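Local coordinates for protein LipS lipolytic enzyme (Unidentified, PDB 4FBL) that probably hydrolyses the ester bonds of lipids as a thermostable lipase of the alpha/beta-hydrolase fold, at residues V54-G59 with V81-L86; I148-A153 with A221-S226. All blocks are in the same frame, centred on the assembly; numbering follows the deposited sequence.

Interaction 1: residues V54-G59 with V81-L86; sequences VLVSHG and VATPRL
V54, L55 and V56 pair with V81 and A82 as neighbouring parallel strands, the two ends of a beta-alpha-beta crossover through helix 68-76 in the alpha/beta-hydrolase sheet. The strand axes are 4.7 Å apart. In the parallel manner A82 serves two residues of its neighbour: its N donates to V54 O, and its O accepts from V56 N at 2.7 Å. The pattern then breaks, because P84 has no N-H to offer V56 O; its CD sits 3.2 Å from that oxygen instead. A water takes up the slack, donating to V56 O and P84 O and accepting from H58 N, bridging the two chains as they leave the sheet.

Side-chain packing follows the faces. V54, V56, V81 and T83 share one, where branched residues suit the extended backbone; V56 and T83 lie side by side, the hydroxyl T83 OG1 in van der Waals approach 3.6 Å from V56 CB and the apolar branch CG2 close by, and helix 68-76 covers V54, V81 and T83. L55 lies on the other face, against helix 101-118, its CD2 touching P84 CD where the two side chains cross at about a right angle. The small A82 beside it touches Y46 of strand 45-47.

Past the strands H58 takes over. With chi1 at 68° its CG stands between the backbone N and the carbonyl carbon, which brings the ring toward R85 and L86. The following G59 lines the spermidine pocket, and an HG pair after this strand is consistent with the oxyanion-hole loop of many lipases. H58 ND1 donates in the ring plane to G59 O, leaving NE2 to accept L86 N at 3.0 Å, almost straight at 176° though tilted from that plane. The two bonds fix the ring's rotation, and L86 CD1 makes an off-centre CH-pi contact over its face, 4.2 Å from the H58 ring centroid.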
loop_
_atom_site.group_PDB
_atom_site.type_symbol
_atom_site.label_atom_id
_atom_site.label_comp_id
_atom_site.label_asym_id
_atom_site.label_seq_id
_atom_site.Cartn_x
_atom_site.Cartn_y
_atom_site.Cartn_z
ATOM N N VAL C 54 5.281 19.237 19.708
ATOM C CA VAL C 54 5.382 17.780 19.438
ATOM C C VAL C 54 4.009 17.312 18.966
ATOM O O VAL C 54 3.000 17.532 19.693
ATOM C CB VAL C 54 5.770 16.927 20.694
ATOM C CG1 VAL C 54 6.123 15.455 20.306
ATOM C CG2 VAL C 54 6.955 17.577 21.461
ATOM N N LEU C 55 3.988 16.602 17.822
ATOM C CA LEU C 55 2.770 16.020 17.291
ATOM C C LEU C 55 2.855 14.564 17.710
ATOM O O LEU C 55 3.879 13.927 17.463
ATOM C CB LEU C 55 2.811 16.163 15.752
ATOM C CG LEU C 55 1.426 16.142 15.058
ATOM C CD1 LEU C 55 1.605 16.489 13.561
ATOM C CD2 LEU C 55 0.750 14.768 15.129
ATOM N N VAL C 56 1.809 14.051 18.384
ATOM C CA VAL C 56 1.797 12.696 18.903
ATOM C C VAL C 56 0.680 11.891 18.304
ATOM O O VAL C 56 -0.474 12.246 18.503
ATOM C CB VAL C 56 1.631 12.671 20.464
ATOM C CG1 VAL C 56 1.811 11.231 20.957
ATOM C CG2 VAL C 56 2.657 13.639 21.116
ATOM N N SER C 57 0.998 10.797 17.585
ATOM C CA SER C 57 -0.071 10.115 16.841
ATOM C C SER C 57 -0.334 8.693 17.364
ATOM O O SER C 57 0.599 7.886 17.423
ATOM C CB SER C 57 0.341 9.981 15.344
ATOM O OG SER C 57 -0.752 9.318 14.691
ATOM N N HIS C 58 -1.554 8.348 17.717
ATOM C CA HIS C 58 -1.861 6.938 18.049
ATOM C C HIS C 58 -2.033 6.057 16.738
ATOM O O HIS C 58 -1.838 6.550 15.619
ATOM C CB HIS C 58 -3.141 6.861 18.944
ATOM C CG HIS C 58 -4.421 7.248 18.236
ATOM N ND1 HIS C 58 -5.060 6.398 17.370
ATOM C CD2 HIS C 58 -5.154 8.394 18.230
ATOM C CE1 HIS C 58 -6.152 6.993 16.881
ATOM N NE2 HIS C 58 -6.210 8.217 17.363
ATOM N N GLY C 59 -2.382 4.768 16.895
ATOM C CA GLY C 59 -2.440 3.877 15.732
ATOM C C GLY C 59 -3.845 3.347 15.453
ATOM O O GLY C 59 -4.837 3.861 15.999
ATOM N N VAL C 81 1.857 20.648 22.547
ATOM C CA VAL C 81 1.547 19.222 22.308
ATOM C C VAL C 81 0.231 19.113 21.541
ATOM O O VAL C 81 -0.780 19.729 21.957
ATOM C CB VAL C 81 1.477 18.340 23.588
ATOM C CG1 VAL C 81 1.257 16.856 23.203
ATOM C CG2 VAL C 81 2.811 18.381 24.412
ATOM N N ALA C 82 0.239 18.402 20.406
ATOM C CA ALA C 82 -1.030 17.993 19.712
ATOM C C ALA C 82 -1.031 16.470 19.643
ATOM O O ALA C 82 -0.146 15.881 18.965
ATOM C CB ALA C 82 -1.120 18.583 18.279
ATOM N N THR C 83 -2.044 15.842 20.291
ATOM C CA THR C 83 -2.232 14.424 20.284
ATOM C C THR C 83 -3.630 14.229 19.702
ATOM O O THR C 83 -4.585 14.163 20.447
ATOM C CB THR C 83 -2.202 13.825 21.696
ATOM O OG1 THR C 83 -0.999 14.294 22.283
ATOM C CG2 THR C 83 -2.134 12.261 21.630
ATOM N N PRO C 84 -3.761 14.138 18.370
ATOM C CA PRO C 84 -5.112 14.098 17.762
ATOM C C PRO C 84 -5.829 12.776 17.915
ATOM O O PRO C 84 -5.188 11.732 18.008
ATOM C CB PRO C 84 -4.835 14.297 16.233
ATOM C CG PRO C 84 -3.364 13.867 16.062
ATOM C CD PRO C 84 -2.686 14.278 17.378
ATOM N N ARG C 85 -7.152 12.836 17.773
ATOM C CA ARG C 85 -7.983 11.646 17.751
ATOM C C ARG C 85 -8.185 11.388 16.229
ATOM O O ARG C 85 -8.826 12.187 15.541
ATOM C CB ARG C 85 -9.348 11.891 18.437
ATOM C CG ARG C 85 -10.179 10.586 18.519
ATOM C CD ARG C 85 -11.573 10.863 19.241
ATOM N NE ARG C 85 -12.261 11.990 18.608
ATOM C CZ ARG C 85 -12.961 11.923 17.485
ATOM N NH1 ARG C 85 -13.035 10.802 16.749
ATOM N NH2 ARG C 85 -13.569 13.003 17.097
ATOM N N LEU C 86 -7.650 10.277 15.711
ATOM C CA LEU C 86 -7.855 10.065 14.230
ATOM C C LEU C 86 -9.330 9.887 13.869
ATOM O O LEU C 86 -10.122 9.415 14.681
ATOM C CB LEU C 86 -7.056 8.889 13.721
ATOM C CG LEU C 86 -5.568 9.088 13.963
ATOM C CD1 LEU C 86 -4.716 7.830 13.533
ATOM C CD2 LEU C 86 -5.025 10.432 13.339
HETATM O O HOH W 1 -2.873 10.592 18.655
#

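Interaction 2: residues I148-A153 with A221-S226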
loop_
_atom_site.group_PDB
_atom_site.type_symbol
_atom_site.label_atom_id
_atom_site.label_comp_id
_atom_site.label_asym_id
_atom_site.label_seq_id
_atom_site.Cartn_x
_atom_site.Cartn_y
_atom_site.Cartn_z
ATOM N N ILE C 148 12.196 13.068 14.542
ATOM C CA ILE C 148 11.038 12.185 14.653
ATOM C C ILE C 148 11.421 10.992 15.581
ATOM O O ILE C 148 12.598 10.619 15.650
ATOM C CB ILE C 148 10.495 11.615 13.255
ATOM C CG1 ILE C 148 11.629 10.961 12.477
ATOM C CG2 ILE C 148 9.854 12.741 12.380
ATOM C CD1 ILE C 148 11.226 9.879 11.362
ATOM N N MET C 149 10.392 10.403 16.217
ATOM C CA MET C 149 10.573 9.245 17.092
ATOM C C MET C 149 9.470 8.204 16.755
ATOM O O MET C 149 8.560 8.046 17.492
ATOM C CB MET C 149 10.417 9.721 18.542
ATOM C CG MET C 149 11.401 10.944 18.886
ATOM S SD MET C 149 10.520 12.549 18.636
ATOM C CE MET C 149 9.840 12.723 20.250
ATOM N N PRO C 150 9.569 7.513 15.614
ATOM C CA PRO C 150 8.590 6.441 15.390
ATOM C C PRO C 150 8.776 5.248 16.384
ATOM O O PRO C 150 9.880 4.767 16.662
ATOM C CB PRO C 150 8.842 6.062 13.935
ATOM C CG PRO C 150 10.373 6.331 13.720
ATOM C CD PRO C 150 10.687 7.495 14.654
ATOM N N ILE C 151 7.664 4.783 16.917
ATOM C CA ILE C 151 7.657 3.715 17.889
ATOM C C ILE C 151 6.903 2.513 17.301
ATOM O O ILE C 151 5.704 2.610 17.023
ATOM C CB ILE C 151 6.892 4.191 19.141
ATOM C CG1 ILE C 151 7.556 5.469 19.743
ATOM C CG2 ILE C 151 6.952 3.106 20.218
ATOM C CD1 ILE C 151 6.724 6.134 20.908
ATOM N N ASN C 152 7.600 1.385 17.174
ATOM C CA ASN C 152 6.992 0.174 16.582
ATOM C C ASN C 152 6.187 0.425 15.283
ATOM O O ASN C 152 5.054 -0.036 15.128
ATOM C CB ASN C 152 6.096 -0.483 17.647
ATOM C CG ASN C 152 6.889 -1.203 18.679
ATOM O OD1 ASN C 152 8.016 -1.634 18.416
ATOM N ND2 ASN C 152 6.333 -1.313 19.905
ATOM N N ALA C 153 6.782 1.203 14.376
ATOM C CA ALA C 153 6.079 1.775 13.244
ATOM C C ALA C 153 5.639 0.664 12.269
ATOM O O ALA C 153 6.437 -0.200 11.976
ATOM C CB ALA C 153 6.991 2.774 12.509
ATOM N N ALA C 221 16.492 11.093 13.765
ATOM C CA ALA C 221 15.476 10.075 14.034
ATOM C C ALA C 221 15.921 9.225 15.233
ATOM O O ALA C 221 17.084 8.830 15.263
ATOM C CB ALA C 221 15.192 9.200 12.808
ATOM N N LEU C 222 14.982 9.011 16.189
ATOM C CA LEU C 222 15.080 8.035 17.231
ATOM C C LEU C 222 14.029 6.972 16.937
ATOM O O LEU C 222 12.816 7.187 17.136
ATOM C CB LEU C 222 14.868 8.683 18.618
ATOM C CG LEU C 222 14.880 7.777 19.852
ATOM C CD1 LEU C 222 16.189 6.912 20.003
ATOM C CD2 LEU C 222 14.592 8.575 21.141
ATOM N N ILE C 223 14.501 5.820 16.452
ATOM C CA ILE C 223 13.585 4.751 16.024
ATOM C C ILE C 223 13.501 3.795 17.197
ATOM O O ILE C 223 14.503 3.191 17.585
ATOM C CB ILE C 223 14.137 4.031 14.761
ATOM C CG1 ILE C 223 14.401 5.052 13.654
ATOM C CG2 ILE C 223 13.138 2.930 14.256
ATOM C CD1 ILE C 223 15.737 4.851 12.904
ATOM N N ILE C 224 12.299 3.663 17.745
ATOM C CA ILE C 224 12.087 2.890 18.967
ATOM C C ILE C 224 11.327 1.641 18.601
ATOM O O ILE C 224 10.255 1.749 18.060
ATOM C CB ILE C 224 11.261 3.737 20.002
ATOM C CG1 ILE C 224 12.074 5.007 20.292
ATOM C CG2 ILE C 224 10.941 2.894 21.290
ATOM C CD1 ILE C 224 11.434 5.978 21.326
ATOM N N GLN C 225 11.890 0.482 18.895
ATOM C CA GLN C 225 11.284 -0.782 18.466
ATOM C C GLN C 225 11.358 -1.828 19.598
ATOM O O GLN C 225 12.413 -2.023 20.160
ATOM C CB GLN C 225 12.000 -1.352 17.207
ATOM C CG GLN C 225 11.098 -2.180 16.230
ATOM C CD GLN C 225 10.126 -1.340 15.305
ATOM O OE1 GLN C 225 9.064 -1.842 14.960
ATOM N NE2 GLN C 225 10.446 -0.052 15.001
ATOM N N SER C 226 10.245 -2.508 19.865
ATOM C CA SER C 226 10.214 -3.594 20.763
ATOM C C SER C 226 10.886 -4.828 20.131
ATOM O O SER C 226 10.648 -5.215 18.932
ATOM C CB SER C 226 8.790 -3.952 21.118
ATOM O OG SER C 226 8.114 -3.002 21.929
HETATM O O HOH W 2 9.513 2.392 14.803
#
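N152 and S226 lock the ends of two parallel strands through a side-chain amide. OD1 of N152 receives S226 N at 2.8 Å, in the carbonyl plane and on a lone pair, while ND2 reaches S226 OG at 3.2 Å with that oxygen in the amide plane. Asparagine suits the place because it both accepts and donates, continuing the strand's bonding after the backbone has turned off into a left-handed conformation (46/46°). Q225 folds back at chi2 (76°), laying OE1 3.3 Å from N152 CA. Beside it a water accepts from A153 N and makes weak bonds with P150 O and Q225 NE2.

Backbone bonds carry the rest: L222 N to I148 O, I224 N to P150 O and N152 N to I224 O. P150 has no N-H for L222 O, which stays buried without a hydrogen-bond partner, approached by M149 CA at 3.0 Å and P150 CD at 3.3 Å. I151 and I224 lie side by side on one face of the sheet, I151 CG1 lying 4.1 Å from I224 CB.

Further out, N152 ND2 also donates to H259 O and S226 OG bonds Y258 O, so the pair holds the chain at H259; N152 also touches D229, and S128, H259 and D229 probably form the catalytic triad, as in other alpha/beta hydrolases. With an alanine in place of N152, S226 N would probably lose its acceptor and H259 O a donor, leaving the histidine-bearing loop freer to shift. M149 and I151 pack against helix 267-279, while I223, and A153 just past its strand, meet helix 235-243. Strand 121-127 pairs with strand 147-151 on the side away from 221-226, and strand 249-254 flanks 221-226 on its far side.

In the fold
From the N terminus, strand 52-57 leads through helix 68-76 to strand 80-83, where interaction 1 closes a short crossover of 21 intervening residues. The chain then forms helix 101-118 and strand 121-127, which takes its place between strands 52-57 and 147-151, and passes the probable nucleophile elbow. Interaction 2 opens at 148-153 and closes only at 221-226, after 67 residues that include the two-stranded antiparallel sheet of 174-176 and 194-196 and helix 200-213. The two closures therefore follow in series, neither nesting nor crossing. Their centres lie 15 Å apart in one sheet, so together they join strands on both sides of the central strand 121-127.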